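Local structure of transcriptional regulator (Saccharomonospora viridis, 4KWA) at residues A[13-18]-A[31-36]; A[43-46]-A[50-53]; A[69-74]-A[78-83]. The protein probably acts as a TetR-family DNA-binding transcriptional repressor, of which this chain holds the TetR part, and binds choline. One frame throughout, in Å; residues are numbered along the deposited sequence. Where two conformers were deposited one is given.

In the fold
From the N terminus, the chain first runs through helix 2-20, and contact 1 closes the loop that leads on to helix 27-34, the opening helix of the predicted helix-turn-helix. After helix 38-44, contact 2 closes a much shorter turn onto the start of helix 48-71. These two contacts touch each other, where Ala13 CB packs on Ile51 CG2, and together they tie up the DNA-binding end. Helix 48-71 then carries the chain to the opposite side of its centre, where contact 3, about 35 Å from contact 2 between centres, closes the turn into helix 77-86. The three follow in series; none nests or crosses.

Contact 1 (A[13-18]-A[31-36]). With EDO (1,2-ethanediol), chain D.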
loop_
_atom_site.group_PDB
_atom_site.type_symbol
_atom_site.label_atom_id
_atom_site.label_comp_id
_atom_site.label_asym_id
_atom_site.label_seq_id
_atom_site.Cartn_x
_atom_site.Cartn_y
_atom_site.Cartn_z
ATOM N N ALA A 13 1.234 -21.764 6.515
ATOM C CA ALA A 13 1.753 -20.906 5.414
ATOM C C ALA A 13 1.390 -19.451 5.539
ATOM O O ALA A 13 2.260 -18.591 5.337
ATOM C CB ALA A 13 1.371 -21.447 4.042
ATOM N N TRP A 14 0.138 -19.128 5.937
ATOM C CA TRP A 14 -0.294 -17.736 6.115
ATOM C C TRP A 14 0.530 -16.950 7.101
ATOM O O TRP A 14 1.065 -15.865 6.805
ATOM C CB TRP A 14 -1.763 -17.679 6.579
ATOM C CG TRP A 14 -2.313 -16.257 6.712
ATOM C CD1 TRP A 14 -2.449 -15.471 7.870
ATOM C CD2 TRP A 14 -2.829 -15.466 5.631
ATOM N NE1 TRP A 14 -2.983 -14.240 7.514
ATOM C CE2 TRP A 14 -3.249 -14.231 6.164
ATOM C CE3 TRP A 14 -2.952 -15.687 4.267
ATOM C CZ2 TRP A 14 -3.808 -13.206 5.362
ATOM C CZ3 TRP A 14 -3.526 -14.673 3.454
ATOM C CH2 TRP A 14 -3.956 -13.438 4.030
ATOM N N ARG A 15 0.758 -17.592 8.246
ATOM C CA ARG A 15 1.550 -17.024 9.320
ATOM C C ARG A 15 3.037 -16.820 8.950
ATOM O O ARG A 15 3.594 -15.727 9.171
ATOM C CB ARG A 15 1.345 -17.866 10.583
ATOM C CG ARG A 15 2.054 -17.312 11.822
ATOM C CD ARG A 15 1.844 -18.122 13.050
ATOM N NE ARG A 15 2.059 -19.556 12.933
ATOM C CZ ARG A 15 1.044 -20.382 12.762
ATOM N NH1 ARG A 15 -0.171 -19.866 12.641
ATOM N NH2 ARG A 15 1.226 -21.651 12.631
ATOM N N LEU A 16 3.607 -17.819 8.272
ATOM C CA LEU A 16 4.972 -17.726 7.809
ATOM C C LEU A 16 5.147 -16.643 6.728
ATOM O O LEU A 16 6.102 -15.853 6.769
ATOM C CB LEU A 16 5.454 -19.097 7.355
ATOM C CG LEU A 16 5.585 -20.241 8.366
ATOM C CD1 LEU A 16 6.108 -21.534 7.709
ATOM C CD2 LEU A 16 6.532 -19.731 9.460
ATOM N N ILE A 17 4.197 -16.582 5.836
ATOM C CA ILE A 17 4.212 -15.600 4.747
ATOM C C ILE A 17 4.095 -14.174 5.375
ATOM O O ILE A 17 4.788 -13.264 4.997
ATOM C CB ILE A 17 3.057 -15.891 3.767
ATOM C CG1 ILE A 17 3.378 -17.133 2.928
ATOM C CG2 ILE A 17 2.825 -14.679 2.830
ATOM C CD1 ILE A 17 2.223 -17.744 2.179
ATOM N N ALA A 18 3.217 -14.022 6.352
ATOM C CA ALA A 18 3.053 -12.741 7.056
ATOM C C ALA A 18 4.283 -12.277 7.763
ATOM O O ALA A 18 4.736 -11.123 7.656
ATOM C CB ALA A 18 1.920 -12.880 8.046
ATOM N N ALA A 31 6.796 -27.606 6.223
ATOM C CA ALA A 31 6.816 -29.032 6.571
ATOM C C ALA A 31 7.425 -29.240 7.957
ATOM O O ALA A 31 6.897 -30.054 8.726
ATOM C CB ALA A 31 7.555 -29.802 5.531
ATOM N N SER A 32 8.468 -28.467 8.303
ATOM C CA SER A 32 9.113 -28.561 9.634
ATOM C C SER A 32 8.193 -28.131 10.760
ATOM O O SER A 32 8.178 -28.687 11.880
ATOM C CB SER A 32 10.330 -27.623 9.712
ATOM O OG SER A 32 11.387 -28.233 9.022
ATOM N N GLU A 33 7.491 -27.079 10.518
ATOM C CA GLU A 33 6.603 -26.532 11.512
ATOM C C GLU A 33 5.492 -27.479 11.847
ATOM O O GLU A 33 5.007 -27.532 12.994
ATOM C CB GLU A 33 6.027 -25.273 10.933
ATOM C CG GLU A 33 4.972 -24.589 11.758
ATOM C CD GLU A 33 5.365 -23.274 12.280
ATOM O OE1 GLU A 33 4.389 -22.637 12.729
ATOM O OE2 GLU A 33 6.571 -22.902 12.233
ATOM N N LEU A 34 4.989 -28.161 10.846
ATOM C CA LEU A 34 3.887 -29.167 11.017
ATOM C C LEU A 34 4.236 -30.641 11.136
ATOM O O LEU A 34 3.377 -31.437 11.490
ATOM C CB LEU A 34 2.944 -29.065 9.822
ATOM C CG LEU A 34 2.167 -27.800 9.644
ATOM C CD1 LEU A 34 1.666 -27.796 8.234
ATOM C CD2 LEU A 34 1.030 -27.724 10.631
ATOM N N GLY A 35 5.459 -31.049 10.818
ATOM C CA GLY A 35 5.877 -32.472 10.923
ATOM C C GLY A 35 5.403 -33.259 9.724
ATOM O O GLY A 35 5.027 -34.409 9.801
ATOM N N THR A 36 5.386 -32.640 8.570
ATOM C CA THR A 36 4.917 -33.393 7.398
ATOM C C THR A 36 6.083 -33.475 6.439
ATOM O O THR A 36 7.221 -33.145 6.809
ATOM C CB THR A 36 3.669 -32.753 6.783
ATOM O OG1 THR A 36 2.778 -32.383 7.830
ATOM C CG2 THR A 36 2.939 -33.737 5.853
HETATM C C1 EDO D . 5.511 -18.532 13.393
HETATM O O1 EDO D . 4.993 -19.947 13.116
HETATM C C2 EDO D . 5.838 -17.667 12.167
HETATM O O2 EDO D . 7.189 -17.123 11.908
#
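Arg15 and Glu33 meet at the surface between helix 2-20 and helix 27-34, in a loose salt bridge with a 1,2-ethanediol molecule lodged beside it. The arginine leaves its helix with CG anti to the backbone N (chi1 -176°), and its first carbons run out over the diol: Arg15 CG lies 3.8 Å from EDO C2, and CD passes alongside EDO C1 and O1. A bend at chi3 (49°) then turns the guanidinium across toward the other helix. Arg15 NE donates a 3.0 Å hydrogen bond to EDO O1. At the tip, Arg15 NH2 points almost straight at Glu33 OE1, but over 3.3 Å, which makes a weak bond inside the ion pair. The carboxylate oxygen comes in at the guanidinium edge, near its plane, and the two flat groups are turned only 24° from each other.

Glu33 reaches back with a bent chain, and its OE1 also stands 2.8 Å from EDO O1, placing the diol hydroxyl between arginine and glutamate. Below the charges, Leu16 contributes a single methyl: CD2 rests 3.5 Å from EDO C2 and 4.2 Å from Glu33 OE2. The diol probably came from the crystallisation liquor, and it lies beside the ion pair.

Beneath, the helices pack through apolar groups, with Ala13 and Leu16 against Ile30. Trp14 points to the other flank of helix 2-20, onto helices 48-71 and 94-109, so the contact forms the outer edge of a bundle in which helix 2-20 runs between the helix-turn-helix and the C-terminal part.

Contact 2 (A[43-46]-A[50-53]); sequences YHFP and DILL
The end of the predicted helix-turn-helix turns back here onto the start of helix 48-71, and the turn begins at Phe45, the first residue to leave helical geometry after helix 38-44. Its extended backbone (phi -139°, psi 87°) sends the chain into Pro46 and round to Asp50, whose CA comes within 5.5 Å of Phe45 CA.

Phe45 and Ile51 carry the contact. CB of Phe45 sits 3.4 Å from Ile51 CG1, a close apolar touch, and Ile51 CG1 also lies 3.9 Å from Phe45 CG at the root of the ring. The ring meets it obliquely, and the two side chains cross at about a right angle. In Ile51, CG1 stands beside the backbone N (chi1 -58°), which presents this branch to the phenylalanine. Asp50 meets Phe45 through its backbone O, 4.2 Å from Phe45 CD2, and through its CB, 4.4 Å from Phe45 CB; its backbone N donates a hydrogen bond to Ser47 OG at the beginning of the helix. On the ring itself, CB of the preceding His44 lies 3.5 Å above one face, toward the rim.

Helix 2-20 packs over the contact, with Arg6 against Phe45 and Ala13 against Ile51. The arrangement is that of the three-helix DNA-binding domain of TetR regulators, where the segment after the second helix of the motif packs onto the long helix leading to the C-terminal part.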
loop_
_atom_site.group_PDB
_atom_site.type_symbol
_atom_site.label_atom_id
_atom_site.label_comp_id
_atom_site.label_asym_id
_atom_site.label_seq_id
_atom_site.Cartn_x
_atom_site.Cartn_y
_atom_site.Cartn_z
ATOM N N TYR A 43 1.550 -32.297 -2.918
ATOM C CA TYR A 43 0.329 -32.989 -3.355
ATOM C C TYR A 43 -0.864 -32.101 -3.297
ATOM O O TYR A 43 -1.600 -31.991 -4.281
ATOM C CB TYR A 43 0.121 -34.257 -2.556
ATOM C CG TYR A 43 -1.138 -35.033 -2.847
ATOM C CD1 TYR A 43 -1.341 -35.658 -4.097
ATOM C CD2 TYR A 43 -2.074 -35.259 -1.840
ATOM C CE1 TYR A 43 -2.496 -36.413 -4.356
ATOM C CE2 TYR A 43 -3.217 -36.027 -2.077
ATOM C CZ TYR A 43 -3.420 -36.621 -3.328
ATOM O OH TYR A 43 -4.559 -37.423 -3.524
ATOM N N HIS A 44 -0.989 -31.312 -2.241
ATOM C CA HIS A 44 -2.141 -30.445 -2.194
ATOM C C HIS A 44 -1.944 -29.137 -2.943
ATOM O O HIS A 44 -2.880 -28.596 -3.519
ATOM C CB HIS A 44 -2.512 -30.171 -0.773
ATOM C CG HIS A 44 -3.045 -31.372 -0.059
ATOM N ND1 HIS A 44 -2.403 -31.947 1.016
ATOM C CD2 HIS A 44 -4.137 -32.135 -0.302
ATOM C CE1 HIS A 44 -3.091 -32.996 1.427
ATOM N NE2 HIS A 44 -4.139 -33.141 0.635
ATOM N N PHE A 45 -0.715 -28.655 -2.993
ATOM C CA PHE A 45 -0.418 -27.358 -3.591
ATOM C C PHE A 45 0.874 -27.462 -4.405
ATOM O O PHE A 45 1.974 -27.226 -3.880
ATOM C CB PHE A 45 -0.237 -26.353 -2.436
ATOM C CG PHE A 45 -1.397 -26.367 -1.462
ATOM C CD1 PHE A 45 -1.259 -26.879 -0.185
ATOM C CD2 PHE A 45 -2.612 -25.765 -1.818
ATOM C CE1 PHE A 45 -2.296 -26.849 0.716
ATOM C CE2 PHE A 45 -3.661 -25.768 -0.925
ATOM C CZ PHE A 45 -3.491 -26.317 0.341
ATOM N N PRO A 46 0.735 -27.878 -5.691
ATOM C CA PRO A 46 1.868 -28.133 -6.583
ATOM C C PRO A 46 2.823 -27.006 -6.779
ATOM O O PRO A 46 3.915 -27.268 -7.292
ATOM C CB PRO A 46 1.204 -28.564 -7.913
ATOM C CG PRO A 46 -0.182 -28.969 -7.546
ATOM C CD PRO A 46 -0.541 -28.085 -6.372
ATOM N N ASP A 50 0.356 -21.507 -5.626
ATOM C CA ASP A 50 -0.921 -22.075 -5.213
ATOM C C ASP A 50 -1.126 -22.014 -3.733
ATOM O O ASP A 50 -2.280 -21.828 -3.303
ATOM C CB ASP A 50 -1.127 -23.508 -5.636
ATOM C CG ASP A 50 -1.739 -23.598 -6.992
ATOM O OD1 ASP A 50 -1.179 -22.993 -7.942
ATOM O OD2 ASP A 50 -2.804 -24.233 -7.080
ATOM N N ILE A 51 -0.063 -22.218 -2.939
ATOM C CA ILE A 51 -0.211 -22.075 -1.469
ATOM C C ILE A 51 -0.671 -20.615 -1.142
ATOM O O ILE A 51 -1.589 -20.420 -0.334
ATOM C CB ILE A 51 1.075 -22.401 -0.698
ATOM C CG1 ILE A 51 1.502 -23.821 -1.037
ATOM C CG2 ILE A 51 0.832 -22.219 0.833
ATOM C CD1 ILE A 51 2.772 -24.227 -0.336
ATOM N N LEU A 52 -0.087 -19.611 -1.798
ATOM C CA LEU A 52 -0.462 -18.209 -1.542
ATOM C C LEU A 52 -1.941 -17.978 -1.943
ATOM O O LEU A 52 -2.741 -17.461 -1.143
ATOM C CB LEU A 52 0.413 -17.238 -2.316
ATOM C CG LEU A 52 0.194 -15.713 -2.217
ATOM C CD1 LEU A 52 0.192 -15.279 -0.781
ATOM C CD2 LEU A 52 1.176 -14.901 -3.004
ATOM N N LEU A 53 -2.303 -18.462 -3.139
ATOM C CA LEU A 53 -3.656 -18.213 -3.610
ATOM C C LEU A 53 -4.679 -18.854 -2.641
ATOM O O LEU A 53 -5.698 -18.229 -2.273
ATOM C CB LEU A 53 -3.807 -18.755 -5.036
ATOM C CG LEU A 53 -5.177 -18.661 -5.644
ATOM C CD1 LEU A 53 -5.408 -17.215 -5.962
ATOM C CD2 LEU A 53 -5.187 -19.576 -6.887
#

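Contact 3 (A[69-74]-A[78-83])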
loop_
_atom_site.group_PDB
_atom_site.type_symbol
_atom_site.label_atom_id
_atom_site.label_comp_id
_atom_site.label_asym_id
_atom_site.label_seq_id
_atom_site.Cartn_x
_atom_site.Cartn_y
_atom_site.Cartn_z
ATOM N N ALA A 69 -19.870 -11.401 12.298
ATOM C CA ALA A 69 -19.989 -11.670 13.735
ATOM C C ALA A 69 -19.957 -10.377 14.540
ATOM O O ALA A 69 -20.796 -10.146 15.392
ATOM C CB ALA A 69 -18.858 -12.575 14.221
ATOM N N GLU A 70 -19.051 -9.490 14.157
ATOM C CA GLU A 70 -18.874 -8.247 14.837
ATOM C C GLU A 70 -20.096 -7.324 14.603
ATOM O O GLU A 70 -20.597 -6.753 15.548
ATOM C CB GLU A 70 -17.573 -7.567 14.384
ATOM C CG GLU A 70 -17.301 -6.189 14.998
ATOM C CD GLU A 70 -16.985 -6.191 16.501
ATOM O OE1 GLU A 70 -16.928 -7.272 17.128
ATOM O OE2 GLU A 70 -16.754 -5.084 17.047
ATOM N N LEU A 71 -20.663 -7.312 13.409
ATOM C CA LEU A 71 -21.724 -6.330 13.106
ATOM C C LEU A 71 -23.168 -6.786 13.257
ATOM O O LEU A 71 -24.049 -5.936 13.116
ATOM C CB LEU A 71 -21.647 -5.925 11.650
ATOM C CG LEU A 71 -20.612 -4.861 11.247
ATOM C CD1 LEU A 71 -19.252 -5.122 11.830
ATOM C CD2 LEU A 71 -20.548 -4.762 9.732
ATOM N N HIS A 72 -23.426 -8.079 13.465
ATOM C CA HIS A 72 -24.880 -8.484 13.321
ATOM C C HIS A 72 -25.831 -7.915 14.361
ATOM O O HIS A 72 -27.042 -7.784 14.111
ATOM C CB HIS A 72 -25.087 -9.976 13.160
ATOM C CG HIS A 72 -25.131 -10.733 14.439
ATOM N ND1 HIS A 72 -24.017 -10.919 15.232
ATOM C CD2 HIS A 72 -26.137 -11.434 15.014
ATOM C CE1 HIS A 72 -24.353 -11.668 16.273
ATOM N NE2 HIS A 72 -25.632 -11.992 16.164
ATOM N N THR A 73 -25.302 -7.565 15.526
ATOM C CA THR A 73 -26.208 -6.929 16.524
ATOM C C THR A 73 -26.196 -5.362 16.453
ATOM O O THR A 73 -26.700 -4.683 17.384
ATOM C CB THR A 73 -25.883 -7.290 17.980
ATOM O OG1 THR A 73 -24.644 -6.667 18.317
ATOM C CG2 THR A 73 -25.876 -8.801 18.274
ATOM N N ILE A 74 -25.581 -4.784 15.408
ATOM C CA ILE A 74 -25.488 -3.334 15.295
ATOM C C ILE A 74 -26.380 -2.703 14.245
ATOM O O ILE A 74 -26.122 -2.844 13.047
ATOM C CB ILE A 74 -24.036 -2.940 14.967
ATOM C CG1 ILE A 74 -23.099 -3.718 15.902
ATOM C CG2 ILE A 74 -23.868 -1.453 15.141
ATOM C CD1 ILE A 74 -23.267 -3.449 17.394
ATOM N N ARG A 78 -23.759 4.711 12.288
ATOM C CA ARG A 78 -22.490 5.300 12.747
ATOM C C ARG A 78 -21.712 4.235 13.500
ATOM O O ARG A 78 -20.482 4.079 13.270
ATOM C CB ARG A 78 -22.646 6.540 13.650
ATOM C CG ARG A 78 -21.301 7.021 14.223
ATOM C CD ARG A 78 -21.308 8.192 15.222
ATOM N NE ARG A 78 -20.063 8.099 15.990
ATOM C CZ ARG A 78 -19.854 7.159 16.915
ATOM N NH1 ARG A 78 -20.804 6.261 17.166
ATOM N NH2 ARG A 78 -18.689 7.070 17.551
ATOM N N GLU A 79 -22.392 3.537 14.400
ATOM C CA GLU A 79 -21.722 2.451 15.170
ATOM C C GLU A 79 -21.223 1.391 14.168
ATOM O O GLU A 79 -20.120 0.888 14.314
ATOM C CB GLU A 79 -22.619 1.785 16.226
ATOM C CG GLU A 79 -21.815 0.836 17.108
ATOM C CD GLU A 79 -20.716 1.519 17.958
ATOM O OE1 GLU A 79 -20.734 2.766 18.135
ATOM O OE2 GLU A 79 -19.815 0.792 18.451
ATOM N N ARG A 80 -22.036 1.027 13.168
ATOM C CA ARG A 80 -21.579 0.049 12.202
ATOM C C ARG A 80 -20.278 0.470 11.492
ATOM O O ARG A 80 -19.314 -0.302 11.402
ATOM C CB ARG A 80 -22.658 -0.269 11.141
ATOM C CG ARG A 80 -23.815 -1.052 11.586
ATOM C CD ARG A 80 -24.774 -1.329 10.436
ATOM N NE ARG A 80 -24.311 -2.311 9.502
ATOM C CZ ARG A 80 -24.453 -3.632 9.655
ATOM N NH1 ARG A 80 -24.887 -4.144 10.810
ATOM N NH2 ARG A 80 -24.053 -4.477 8.698
ATOM N N LEU A 81 -20.273 1.694 10.968
ATOM C CA LEU A 81 -19.085 2.263 10.256
ATOM C C LEU A 81 -17.872 2.297 11.210
ATOM O O LEU A 81 -16.766 1.872 10.845
ATOM C CB LEU A 81 -19.440 3.608 9.675
ATOM C CG LEU A 81 -18.428 4.118 8.680
ATOM C CD1 LEU A 81 -18.305 3.199 7.473
ATOM C CD2 LEU A 81 -18.747 5.557 8.253
ATOM N N VAL A 82 -18.074 2.724 12.439
ATOM C CA VAL A 82 -16.994 2.734 13.453
ATOM C C VAL A 82 -16.445 1.329 13.696
ATOM O O VAL A 82 -15.236 1.163 13.721
ATOM C CB VAL A 82 -17.425 3.391 14.796
ATOM C CG1 VAL A 82 -16.366 3.186 15.888
ATOM C CG2 VAL A 82 -17.689 4.890 14.601
ATOM N N ARG A 83 -17.302 0.326 13.795
ATOM C CA ARG A 83 -16.825 -1.040 13.976
ATOM C C ARG A 83 -16.104 -1.580 12.758
ATOM O O ARG A 83 -15.083 -2.173 12.854
ATOM C CB ARG A 83 -17.962 -1.964 14.285
ATOM C CG ARG A 83 -18.270 -2.044 15.732
ATOM C CD ARG A 83 -19.658 -2.573 15.931
ATOM N NE ARG A 83 -20.094 -2.273 17.267
ATOM C CZ ARG A 83 -19.869 -3.041 18.305
ATOM N NH1 ARG A 83 -20.305 -2.646 19.469
ATOM N NH2 ARG A 83 -19.238 -4.191 18.172
#
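Helix 48-71 runs out into a type I beta turn from Leu71 to Ile74, closed by the bond from Ile74 N to Leu71 O, and the chain then re-enters a helix that carries residues 78-83. The backbones come nearest at Ile74 and Arg80, whose CA atoms are 6.0 Å apart.

Arg80 ties the two segments through the carbonyl of Ile74. Its chain bends at chi3 (74°), bringing the guanidinium back under the turn, where Arg80 NH1 donates to Ile74 O at 2.9 Å. The carbonyl oxygen lies at the edge of the guanidinium, only 7° out of its plane, and the donor sits in the carbonyl plane. Arg80 NH1 is also 3.0 Å from Leu71 O, while Leu71 CD2 rests over a face of the group, 3.7 Å above it and toward the rim.

Ile74 wedges between the two arginines. CG2 packs on Arg80 CG and on Glu79 CB, and the other branch reaches Arg83, where Ile74 CD1 lies over a guanidinium face, 3.4 Å from Arg83 NE. Arg83 itself extends from CG to NE and crosses Glu70 at about a right angle. The resulting salt bridge, Arg83 NH2 to Glu70 OE2, is short at 2.9 Å but strongly bent (118°), hence weak as a hydrogen bond. Arg83 NE makes a weak bond to Glu79 OE2, and Arg78 joins the network through a long salt bridge to Glu79; Arg78 also pairs with Glu187.

Asp76 OD2 accepts from the backbone N of Arg78, at the start of the new helix. This is a tight turn joining two successive helices, at the far end of helix 48-71, in the all-helical TetR C-terminal part.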